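PDB 6K93: type III effector XopAI from Xanthomonas citri, which is a secreted bacterial effector with a mono-ADP-ribosyltransferase fold that probably binds arginine-containing peptides. Local coordinates for residues P117-Q122 and F199-I204; H157-Y162 and P211-Y216; S250-A255 and N282-L287; A261-S266 and T304-K309. One frame throughout, in Å; residues are numbered along the deposited sequence.

Contact 1 (P117-Q122 and F199-I204); sequences PEERKQ and FAKCII
Cys-202 and Arg-120 meet where two helices of the helical part of this mono-ADP-ribosyltransferase fold cross, 117-128 near its N-terminal end and 194-209 in its middle. The axes of the two short segments pass 8.9 Å apart with a signed crossing angle of -122°. Cys-202 points into the crossing: its SG lies 3.9 Å from Arg-120 CA and about as far from the carbonyl oxygen of Glu-119, so the sulfur rests on the backbone of the other helix instead of on a side-chain tip. The CG methylene of Arg-120 flanks the same sulfur, while one face of the guanidinium, toward its rim, meets Pro-117 CA, one turn back along its own helix. Beside the sulfur Glu-119 and Lys-201 cross at about a right angle, and the CD methylene of Lys-201 lies against the CG and carboxylate carbon of Glu-119, CD to CD 3.8 Å. The lysine is extended beyond CG, which carries NZ past the carboxylate to 4.2 Å from Glu-119 OE2, too far for a direct salt bridge. Behind this first shell, Arg-105 of helix 95-109 forms a salt bridge with Glu-119 OE2, and Thr-116 N donates to OE1, so OE2 is held by a third helix and OE1 by the residue just before its own helix. Phe-123 and residues of helix 165-174, among them Asp-167 and Ala-170, pack against Cys-202. Water 1 closes the gap between the charged ends: it donates to Glu-119 OE2 at 2.6 Å and accepts from Lys-201 NZ at 2.8 Å.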
# COMPACT_ATOMS: atom_id res chain seq x y z
N PRO A 117 11.18 -11.82 8.92
CA PRO A 117 10.68 -13.13 8.46
C PRO A 117 9.35 -13.51 9.08
O PRO A 117 8.45 -13.99 8.39
CB PRO A 117 11.81 -14.10 8.86
CG PRO A 117 13.05 -13.23 8.80
CD PRO A 117 12.59 -11.89 9.35
N GLU A 118 9.20 -13.26 10.38
CA GLU A 118 7.94 -13.56 11.07
C GLU A 118 6.78 -12.74 10.49
O GLU A 118 5.69 -13.26 10.27
CB GLU A 118 8.15 -13.30 12.56
CG GLU A 118 9.19 -14.25 13.24
CD GLU A 118 10.66 -14.03 12.85
OE1 GLU A 118 11.05 -12.92 12.42
OE2 GLU A 118 11.44 -15.00 12.99
N GLU A 119 7.02 -11.46 10.19
CA GLU A 119 5.97 -10.63 9.59
C GLU A 119 5.60 -11.11 8.19
O GLU A 119 4.44 -11.00 7.78
CB GLU A 119 6.42 -9.17 9.58
CG GLU A 119 6.43 -8.60 10.99
CD GLU A 119 7.20 -7.29 11.15
OE1 GLU A 119 7.93 -6.89 10.24
OE2 GLU A 119 7.05 -6.68 12.24
N ARG A 120 6.59 -11.59 7.43
CA ARG A 120 6.29 -12.13 6.10
C ARG A 120 5.42 -13.37 6.19
O ARG A 120 4.53 -13.57 5.36
CB ARG A 120 7.60 -12.37 5.35
CG ARG A 120 8.35 -11.07 5.18
CD ARG A 120 9.47 -11.14 4.17
NE ARG A 120 10.58 -12.02 4.52
CZ ARG A 120 11.70 -11.62 5.12
NH1 ARG A 120 11.84 -10.36 5.49
NH2 ARG A 120 12.65 -12.50 5.37
N LYS A 121 5.65 -14.21 7.22
CA LYS A 121 4.81 -15.39 7.41
C LYS A 121 3.41 -14.98 7.87
O LYS A 121 2.41 -15.60 7.49
CB LYS A 121 5.46 -16.33 8.42
CG LYS A 121 4.86 -17.73 8.45
CD LYS A 121 5.26 -18.46 9.73
CE LYS A 121 6.76 -18.69 9.81
NZ LYS A 121 7.10 -19.69 10.86
N GLN A 122 3.32 -13.93 8.70
CA GLN A 122 2.02 -13.39 9.08
C GLN A 122 1.28 -12.87 7.86
O GLN A 122 0.07 -13.08 7.73
CB GLN A 122 2.19 -12.29 10.12
CG GLN A 122 2.53 -12.83 11.50
CD GLN A 122 3.21 -11.83 12.41
OE1 GLN A 122 3.45 -10.68 12.05
NE2 GLN A 122 3.51 -12.28 13.63
N PHE A 199 -0.66 -7.11 6.08
CA PHE A 199 -0.46 -6.63 4.72
C PHE A 199 0.40 -5.36 4.73
O PHE A 199 1.33 -5.20 3.93
CB PHE A 199 -1.82 -6.29 4.08
CG PHE A 199 -2.44 -7.37 3.23
CD1 PHE A 199 -2.95 -8.54 3.81
CD2 PHE A 199 -2.57 -7.21 1.87
CE1 PHE A 199 -3.54 -9.53 3.02
CE2 PHE A 199 -3.15 -8.20 1.08
CZ PHE A 199 -3.64 -9.34 1.65
N ALA A 200 0.06 -4.42 5.61
CA ALA A 200 0.71 -3.11 5.60
C ALA A 200 2.21 -3.24 5.79
O ALA A 200 2.99 -2.55 5.11
CB ALA A 200 0.10 -2.22 6.69
N LYS A 201 2.65 -4.11 6.70
CA LYS A 201 4.08 -4.20 6.98
C LYS A 201 4.85 -4.62 5.74
O LYS A 201 5.94 -4.11 5.48
CB LYS A 201 4.33 -5.19 8.13
CG LYS A 201 3.70 -4.72 9.42
CD LYS A 201 3.82 -5.76 10.51
CE LYS A 201 3.05 -5.30 11.73
NZ LYS A 201 2.86 -6.42 12.71
N CYS A 202 4.32 -5.56 4.98
CA CYS A 202 5.04 -6.04 3.81
C CYS A 202 4.96 -5.06 2.63
O CYS A 202 5.94 -4.92 1.89
CB CYS A 202 4.53 -7.42 3.43
SG CYS A 202 5.14 -8.67 4.60
N ILE A 203 3.85 -4.35 2.47
CA ILE A 203 3.81 -3.34 1.42
C ILE A 203 4.77 -2.20 1.73
O ILE A 203 5.53 -1.75 0.87
CB ILE A 203 2.38 -2.80 1.22
CG1 ILE A 203 1.42 -3.89 0.76
CG2 ILE A 203 2.40 -1.65 0.21
CD1 ILE A 203 -0.05 -3.45 0.76
N ILE A 204 4.77 -1.72 2.97
CA ILE A 204 5.67 -0.63 3.35
C ILE A 204 7.11 -1.06 3.17
O ILE A 204 7.93 -0.31 2.65
CB ILE A 204 5.39 -0.16 4.79
CG1 ILE A 204 3.99 0.42 4.87
CG2 ILE A 204 6.42 0.87 5.23
CD1 ILE A 204 3.53 0.70 6.30
O HOH W 1 5.21 -7.15 13.99

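Contact 2 (H157-Y162 and P211-Y216); sequences HPELKY and PEEYSY
The ring of Tyr-214 presents its edge to Glu-159, whose CG and OE2 both lie near the ring plane, with Pro-211 O also in plane at the rim. Leu-160 CD2 comes in obliquely, 3.8 Å from Tyr-214 CZ, and its CG and both methyls gather round the phenolic oxygen. Carboxylate and ring are nearly coplanar, 23° apart, and Tyr-214 OH donates to Glu-159 OE2 at 2.7 Å, meeting it on the anti side. Glu-159 gets there by folding: CG sits between the backbone N and the carbonyl carbon (chi1 77°) and the chain bends again at chi2. Pro-211 CG packs 3.6 Å from Glu-159 O. The contact joins two loops, each with a short 3-10 segment, one between helices 136-156 and 165-174, the other leading from helix 194-209 to strand 218-224. Met-276 and Lys-272 also touch Tyr-214, and Phe-277 touches Leu-160. Glu-213 OE2 lies 3.4 Å from Glu-159 CB, meeting the stem of that glutamate, with the two OE2 atoms 5.2 Å apart. Such a pair of like charges would tend to raise the proton affinity of the carboxylates, whereas the phenol hydrogen bond would offset part of this for Glu-159.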
# COMPACT_ATOMS: atom_id res chain seq x y z
N HIS A 157 15.48 -9.83 -13.01
CA HIS A 157 15.72 -8.41 -12.77
C HIS A 157 16.64 -8.32 -11.57
O HIS A 157 16.21 -8.04 -10.44
CB HIS A 157 14.39 -7.67 -12.57
CG HIS A 157 13.50 -7.74 -13.77
ND1 HIS A 157 13.55 -6.81 -14.79
CD2 HIS A 157 12.58 -8.66 -14.15
CE1 HIS A 157 12.67 -7.14 -15.72
NE2 HIS A 157 12.07 -8.25 -15.36
N PRO A 158 17.94 -8.55 -11.79
CA PRO A 158 18.85 -8.70 -10.65
C PRO A 158 18.92 -7.52 -9.73
O PRO A 158 19.36 -7.70 -8.59
CB PRO A 158 20.22 -8.94 -11.32
CG PRO A 158 19.90 -9.38 -12.72
CD PRO A 158 18.59 -8.77 -13.09
N GLU A 159 18.50 -6.32 -10.15
CA GLU A 159 18.45 -5.19 -9.23
C GLU A 159 17.48 -5.46 -8.08
O GLU A 159 17.53 -4.75 -7.07
CB GLU A 159 18.09 -3.91 -9.98
CG GLU A 159 16.64 -3.72 -10.35
CD GLU A 159 16.20 -4.44 -11.60
OE1 GLU A 159 17.01 -5.18 -12.21
OE2 GLU A 159 15.04 -4.24 -12.01
N LEU A 160 16.61 -6.45 -8.23
CA LEU A 160 15.65 -6.81 -7.20
C LEU A 160 16.13 -7.95 -6.31
O LEU A 160 15.37 -8.42 -5.48
CB LEU A 160 14.33 -7.23 -7.85
CG LEU A 160 13.57 -6.17 -8.67
CD1 LEU A 160 12.37 -6.80 -9.32
CD2 LEU A 160 13.15 -5.03 -7.78
N LYS A 161 17.38 -8.39 -6.44
CA LYS A 161 17.78 -9.63 -5.77
C LYS A 161 17.82 -9.51 -4.24
O LYS A 161 17.81 -10.55 -3.57
CB LYS A 161 19.14 -10.10 -6.30
CG LYS A 161 20.34 -9.28 -5.84
CD LYS A 161 21.62 -9.85 -6.50
CE LYS A 161 22.88 -9.31 -5.88
NZ LYS A 161 24.06 -9.55 -6.74
N TYR A 162 17.85 -8.31 -3.70
CA TYR A 162 17.83 -8.14 -2.25
C TYR A 162 16.42 -8.03 -1.70
O TYR A 162 16.25 -8.05 -0.47
CB TYR A 162 18.64 -6.90 -1.85
CG TYR A 162 20.04 -6.95 -2.39
CD1 TYR A 162 20.94 -7.89 -1.92
CD2 TYR A 162 20.44 -6.10 -3.39
CE1 TYR A 162 22.21 -7.95 -2.42
CE2 TYR A 162 21.71 -6.15 -3.90
CZ TYR A 162 22.59 -7.09 -3.41
OH TYR A 162 23.86 -7.15 -3.93
N PRO A 211 14.86 -0.49 -5.15
CA PRO A 211 15.96 0.42 -5.45
C PRO A 211 15.47 1.72 -6.09
O PRO A 211 14.35 1.82 -6.59
CB PRO A 211 16.86 -0.38 -6.41
CG PRO A 211 16.03 -1.53 -6.89
CD PRO A 211 14.93 -1.77 -5.89
N GLU A 212 16.37 2.71 -6.06
CA GLU A 212 15.98 4.07 -6.41
C GLU A 212 15.57 4.21 -7.87
O GLU A 212 14.81 5.13 -8.21
CB GLU A 212 17.12 5.04 -6.07
CG GLU A 212 16.93 6.48 -6.51
CD GLU A 212 15.73 7.19 -5.91
OE1 GLU A 212 15.03 6.64 -5.02
OE2 GLU A 212 15.47 8.33 -6.34
N GLU A 213 16.00 3.31 -8.75
CA GLU A 213 15.54 3.41 -10.13
C GLU A 213 14.04 3.16 -10.27
O GLU A 213 13.49 3.48 -11.33
CB GLU A 213 16.34 2.44 -11.02
CG GLU A 213 16.34 1.01 -10.53
CD GLU A 213 17.61 0.63 -9.79
OE1 GLU A 213 18.09 1.41 -8.93
OE2 GLU A 213 18.13 -0.48 -10.05
N TYR A 214 13.38 2.62 -9.25
CA TYR A 214 11.93 2.47 -9.26
C TYR A 214 11.20 3.72 -8.81
O TYR A 214 9.98 3.78 -8.95
CB TYR A 214 11.51 1.27 -8.37
CG TYR A 214 11.79 -0.04 -9.07
CD1 TYR A 214 13.08 -0.57 -9.08
CD2 TYR A 214 10.80 -0.72 -9.75
CE1 TYR A 214 13.36 -1.76 -9.74
CE2 TYR A 214 11.07 -1.90 -10.41
CZ TYR A 214 12.34 -2.41 -10.41
OH TYR A 214 12.60 -3.59 -11.08
N SER A 215 11.91 4.74 -8.33
CA SER A 215 11.25 6.00 -7.98
C SER A 215 10.83 6.73 -9.24
O SER A 215 11.56 6.76 -10.24
CB SER A 215 12.20 6.90 -7.18
OG SER A 215 12.45 6.36 -5.90
N TYR A 216 9.68 7.37 -9.17
CA TYR A 216 9.17 8.19 -10.26
C TYR A 216 9.31 9.66 -9.89
O TYR A 216 8.85 10.09 -8.82
CB TYR A 216 7.69 7.89 -10.54
CG TYR A 216 7.22 8.65 -11.75
CD1 TYR A 216 7.72 8.36 -13.01
CD2 TYR A 216 6.29 9.66 -11.63
CE1 TYR A 216 7.30 9.05 -14.10
CE2 TYR A 216 5.85 10.37 -12.74
CZ TYR A 216 6.37 10.05 -13.97
OH TYR A 216 5.97 10.76 -15.07

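Contact 3 (S250-A255 and N282-L287); sequences SETKNA and NEQEVL
Glu-251 and Gln-284 cross at about a right angle, carboxylate and amide planes 86° apart. Gln-284 NE2 meets Glu-251 OE1 from above the carboxylate plane, at 3.0 Å and with a bent N-H...O angle of 141°, while that oxygen lies near the amide plane. On its other side the amide sets OE1 against the Thr-252 CG2 methyl at 3.6 Å. Extended beyond CG, Glu-251 also runs across Val-286, with CG 3.6 Å from the CG2 methyl. The backbones meet at the end of a small antiparallel sheet, where Ser-250 and Glu-285 form a non-hydrogen-bonded pair and strand 247-250 gives way to a loop. Glu-283 and Glu-285 probably correspond to the ExE motif of arginine-specific ADP-ribosyltransferases, and the end of strand 247-250 to their Ser-Thr-Ser motif. Just beyond the pair, Glu-251 N donates to Gln-284 O at 2.9 Å, a nearly straight bond. Ser-250 OG, anti to its own nitrogen (chi1 174°), reaches forward two residues to donate to Thr-252 O and also accepts from water 2, which accepts from the backbone N of Gln-284. Water 4 spans Thr-252 OG1 and Gln-284 OE1. Water 3 donates to Glu-251 OE2 and Glu-285 O, and the same OE2 carries a salt bridge from Arg-273. With those partners on OE2 and the amide on OE1, the carboxylate is gripped at both oxygens, which fixes its rotation.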
# COMPACT_ATOMS: atom_id res chain seq x y z
N SER A 250 -1.36 7.44 -10.75
CA SER A 250 -0.99 6.94 -12.07
C SER A 250 -0.01 7.92 -12.72
O SER A 250 -0.16 9.14 -12.60
CB SER A 250 -2.24 6.76 -12.92
OG SER A 250 -1.93 6.42 -14.25
N GLU A 251 1.00 7.36 -13.41
CA GLU A 251 1.92 8.18 -14.18
C GLU A 251 1.21 8.86 -15.33
O GLU A 251 1.64 9.92 -15.80
CB GLU A 251 3.06 7.34 -14.71
CG GLU A 251 3.91 6.70 -13.66
CD GLU A 251 4.96 5.76 -14.23
OE1 GLU A 251 5.31 5.93 -15.40
OE2 GLU A 251 5.40 4.88 -13.49
N THR A 252 0.14 8.25 -15.83
CA THR A 252 -0.61 8.74 -16.96
C THR A 252 -1.98 9.22 -16.50
O THR A 252 -2.55 8.70 -15.54
CB THR A 252 -0.75 7.64 -18.03
OG1 THR A 252 -1.23 6.43 -17.42
CG2 THR A 252 0.60 7.34 -18.65
N LYS A 253 -2.50 10.22 -17.20
CA LYS A 253 -3.82 10.75 -16.92
C LYS A 253 -4.78 10.27 -18.01
O LYS A 253 -5.25 11.01 -18.87
CB LYS A 253 -3.78 12.26 -16.82
CG LYS A 253 -5.03 12.81 -16.18
CD LYS A 253 -5.01 14.30 -16.08
CE LYS A 253 -6.22 14.78 -15.28
NZ LYS A 253 -6.35 16.27 -15.34
N ASN A 254 -5.01 8.97 -17.98
CA ASN A 254 -5.88 8.32 -18.94
C ASN A 254 -7.30 8.83 -18.82
O ASN A 254 -7.77 9.18 -17.73
CB ASN A 254 -5.90 6.79 -18.71
CG ASN A 254 -4.53 6.21 -18.60
OD1 ASN A 254 -3.86 6.36 -17.57
ND2 ASN A 254 -4.06 5.60 -19.69
N ALA A 255 -7.99 8.83 -19.95
CA ALA A 255 -9.43 9.04 -19.94
C ALA A 255 -10.06 7.95 -19.09
O ALA A 255 -9.68 6.78 -19.16
CB ALA A 255 -9.99 8.99 -21.36
N ASN A 282 -1.15 -3.15 -17.93
CA ASN A 282 -1.35 -1.96 -18.75
C ASN A 282 -1.43 -0.68 -17.92
O ASN A 282 -1.47 0.40 -18.51
CB ASN A 282 -2.62 -2.11 -19.58
CG ASN A 282 -2.38 -2.83 -20.88
OD1 ASN A 282 -1.29 -2.76 -21.45
ND2 ASN A 282 -3.39 -3.54 -21.35
N GLU A 283 -1.43 -0.78 -16.59
CA GLU A 283 -1.44 0.39 -15.74
C GLU A 283 0.00 0.85 -15.47
O GLU A 283 0.97 0.11 -15.68
CB GLU A 283 -2.15 0.11 -14.40
CG GLU A 283 -3.68 -0.18 -14.50
CD GLU A 283 -4.40 -0.23 -13.14
OE1 GLU A 283 -3.76 -0.13 -12.07
OE2 GLU A 283 -5.65 -0.38 -13.15
N GLN A 284 0.13 2.09 -15.01
CA GLN A 284 1.41 2.71 -14.61
C GLN A 284 1.22 3.32 -13.22
O GLN A 284 1.25 4.54 -13.01
CB GLN A 284 1.88 3.75 -15.64
CG GLN A 284 2.29 3.09 -16.96
CD GLN A 284 2.74 4.10 -18.01
OE1 GLN A 284 2.19 4.14 -19.09
NE2 GLN A 284 3.77 4.88 -17.69
N GLU A 285 1.01 2.44 -12.23
CA GLU A 285 0.71 2.86 -10.87
C GLU A 285 1.96 3.25 -10.12
O GLU A 285 3.00 2.60 -10.23
CB GLU A 285 -0.03 1.74 -10.13
CG GLU A 285 -0.42 2.11 -8.73
CD GLU A 285 -1.37 1.10 -8.08
OE1 GLU A 285 -1.59 0.01 -8.65
OE2 GLU A 285 -1.87 1.41 -7.00
N VAL A 286 1.83 4.31 -9.34
CA VAL A 286 2.84 4.78 -8.39
C VAL A 286 2.19 4.75 -7.02
O VAL A 286 1.06 5.22 -6.86
CB VAL A 286 3.33 6.20 -8.72
CG1 VAL A 286 4.20 6.78 -7.64
CG2 VAL A 286 4.08 6.17 -10.07
N LEU A 287 2.87 4.17 -6.03
CA LEU A 287 2.29 3.94 -4.72
C LEU A 287 3.16 4.58 -3.66
O LEU A 287 4.38 4.37 -3.65
CB LEU A 287 2.12 2.45 -4.46
CG LEU A 287 1.38 2.13 -3.18
CD1 LEU A 287 -0.03 2.67 -3.17
CD2 LEU A 287 1.37 0.64 -2.95
O HOH W 2 -2.16 3.88 -15.12
O HOH W 3 4.31 2.35 -12.68
O HOH W 4 -1.04 4.23 -19.17

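Contact 4 (A261-S266 and T304-K309); sequences AVEWES and THPRLK
Ala-261 sits on the imidazole of His-305, its CA 3.5 Å from the ring centroid and almost on the ring normal, a CH-pi contact. ND1 of the ring is hydrogen-bonded to Gly-259 O and Ala-261 N to Asp-225 OD1; the two nitrogens do not hydrogen-bond to each other. The carbonyl of Ala-261 is shared by two weak donors, Arg-307 N at 2.9 Å, strongly bent, and Leu-308 N at 3.4 Å. Arg-307 NE is hydrogen-bonded to Asn-302 O. Beyond them Glu-263 N donates to Leu-308 O at 3.0 Å, and Val-262 CA adds a C-H...O contact to that same oxygen. These bonds start the parallel pairing of strands 262-268 and 308-315 in the five-stranded mixed sheet of the ADP-ribosyltransferase fold, just after the cis peptide before Pro-306. Val-262 and Leu-308 share the face covered by helix 228-234, where both touch Val-231. On the other face a chi1 of -176° swings the Lys-309 chain away from its N, and it runs fully extended to Glu-265. Its NZ forms a salt bridge with Glu-265 OE1 at 2.9 Å, on the anti side, and a weak hydrogen bond with Tyr-311 OH. Glu-263 OE1 stays 4.5 Å from that NZ, linked by water 5, which donates to it and weakly accepts from the lysine. Glu-263 lies obliquely across Pro-306, its OE1 3.5 Å from the proline CG.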
# COMPACT_ATOMS: atom_id res chain seq x y z
N ALA A 261 -14.93 12.69 -7.64
CA ALA A 261 -15.29 13.81 -6.77
C ALA A 261 -14.07 14.58 -6.26
O ALA A 261 -14.16 15.78 -5.99
CB ALA A 261 -16.10 13.32 -5.59
N VAL A 262 -12.94 13.90 -6.09
CA VAL A 262 -11.69 14.50 -5.64
C VAL A 262 -10.60 14.05 -6.60
O VAL A 262 -10.49 12.86 -6.92
CB VAL A 262 -11.32 14.08 -4.22
CG1 VAL A 262 -10.04 14.77 -3.78
CG2 VAL A 262 -12.44 14.46 -3.26
N GLU A 263 -9.82 14.98 -7.09
CA GLU A 263 -8.66 14.67 -7.91
C GLU A 263 -7.41 15.22 -7.25
O GLU A 263 -7.47 16.21 -6.52
CB GLU A 263 -8.76 15.26 -9.32
CG GLU A 263 -9.83 14.59 -10.14
CD GLU A 263 -10.06 15.26 -11.49
OE1 GLU A 263 -9.42 16.31 -11.80
OE2 GLU A 263 -10.87 14.72 -12.27
N TRP A 264 -6.28 14.59 -7.54
CA TRP A 264 -5.00 15.11 -7.10
C TRP A 264 -4.02 15.17 -8.26
O TRP A 264 -4.01 14.29 -9.12
CB TRP A 264 -4.32 14.24 -6.06
CG TRP A 264 -4.85 14.03 -4.70
CD1 TRP A 264 -4.25 14.45 -3.56
CD2 TRP A 264 -5.97 13.22 -4.29
NE1 TRP A 264 -4.93 13.99 -2.46
CE2 TRP A 264 -5.99 13.24 -2.88
CE3 TRP A 264 -6.95 12.50 -4.98
CZ2 TRP A 264 -6.96 12.56 -2.14
CZ3 TRP A 264 -7.93 11.84 -4.23
CH2 TRP A 264 -7.92 11.87 -2.83
N GLU A 265 -3.15 16.17 -8.22
CA GLU A 265 -1.91 16.20 -9.00
C GLU A 265 -0.79 16.26 -7.98
O GLU A 265 -0.67 17.26 -7.27
CB GLU A 265 -1.83 17.40 -9.93
CG GLU A 265 -2.82 17.38 -11.06
CD GLU A 265 -2.52 18.43 -12.17
OE1 GLU A 265 -3.43 18.72 -12.90
OE2 GLU A 265 -1.39 18.91 -12.21
N SER A 266 -0.03 15.18 -7.85
CA SER A 266 1.02 15.09 -6.84
C SER A 266 2.39 14.97 -7.49
O SER A 266 2.63 14.08 -8.33
CB SER A 266 0.83 13.88 -5.92
OG SER A 266 -0.48 13.81 -5.36
N THR A 304 -19.08 21.34 -9.57
CA THR A 304 -19.28 20.00 -10.11
C THR A 304 -17.94 19.28 -10.04
O THR A 304 -16.92 19.87 -9.65
CB THR A 304 -19.85 20.06 -11.53
OG1 THR A 304 -18.91 20.70 -12.42
CG2 THR A 304 -21.18 20.84 -11.54
N HIS A 305 -17.93 18.00 -10.39
CA HIS A 305 -16.71 17.22 -10.22
C HIS A 305 -15.60 17.75 -11.11
O HIS A 305 -15.85 18.12 -12.27
CB HIS A 305 -16.98 15.75 -10.53
CG HIS A 305 -17.69 15.01 -9.44
ND1 HIS A 305 -17.76 13.64 -9.38
CD2 HIS A 305 -18.40 15.47 -8.37
CE1 HIS A 305 -18.46 13.28 -8.32
NE2 HIS A 305 -18.87 14.37 -7.69
N PRO A 306 -14.34 17.80 -10.61
CA PRO A 306 -13.98 17.43 -9.24
C PRO A 306 -14.36 18.53 -8.25
O PRO A 306 -13.98 19.68 -8.45
CB PRO A 306 -12.46 17.24 -9.31
CG PRO A 306 -12.04 18.19 -10.39
CD PRO A 306 -13.18 18.27 -11.38
N ARG A 307 -15.12 18.19 -7.20
CA ARG A 307 -15.48 19.21 -6.22
C ARG A 307 -14.23 19.80 -5.58
O ARG A 307 -14.21 20.98 -5.23
CB ARG A 307 -16.40 18.63 -5.15
CG ARG A 307 -17.74 18.11 -5.66
CD ARG A 307 -18.51 19.16 -6.46
NE ARG A 307 -18.74 20.40 -5.72
CZ ARG A 307 -19.68 20.57 -4.80
NH1 ARG A 307 -20.50 19.57 -4.48
NH2 ARG A 307 -19.80 21.74 -4.19
N LEU A 308 -13.19 18.99 -5.43
CA LEU A 308 -11.92 19.40 -4.86
C LEU A 308 -10.81 18.83 -5.72
O LEU A 308 -10.82 17.64 -6.06
CB LEU A 308 -11.76 18.94 -3.43
CG LEU A 308 -12.84 19.63 -2.58
CD1 LEU A 308 -13.23 18.78 -1.38
CD2 LEU A 308 -12.40 21.04 -2.19
N LYS A 309 -9.85 19.67 -6.07
CA LYS A 309 -8.65 19.24 -6.78
C LYS A 309 -7.43 19.69 -5.99
O LYS A 309 -7.24 20.90 -5.75
CB LYS A 309 -8.60 19.78 -8.20
CG LYS A 309 -7.40 19.23 -8.92
CD LYS A 309 -7.45 19.53 -10.40
CE LYS A 309 -6.19 19.03 -11.07
NZ LYS A 309 -6.19 19.38 -12.53
O HOH W 5 -6.96 16.42 -12.52

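In the fold
From the N terminus, contact 1 closes a long, mainly helical loop by bringing helix 117-128 onto helix 194-209. Contact 2 opens inside that loop and closes after it, so the two cross; it ties the turn following helix 136-156 to the connection leading into the first strand. Contacts 3 and 4 come later and cross each other: contact 3 closes 26 residues with strand but no helix at the edge of the three-stranded sheet, contact 4 closes 37 and pairs two strands of the five-stranded sheet. Contact 3 touches contact 1 through Leu-287 and Ile-203 and contact 2 through Tyr-216. It meets contact 4 where like charges, Lys-253 NZ and Lys-309 NZ, lie 4.2 Å apart.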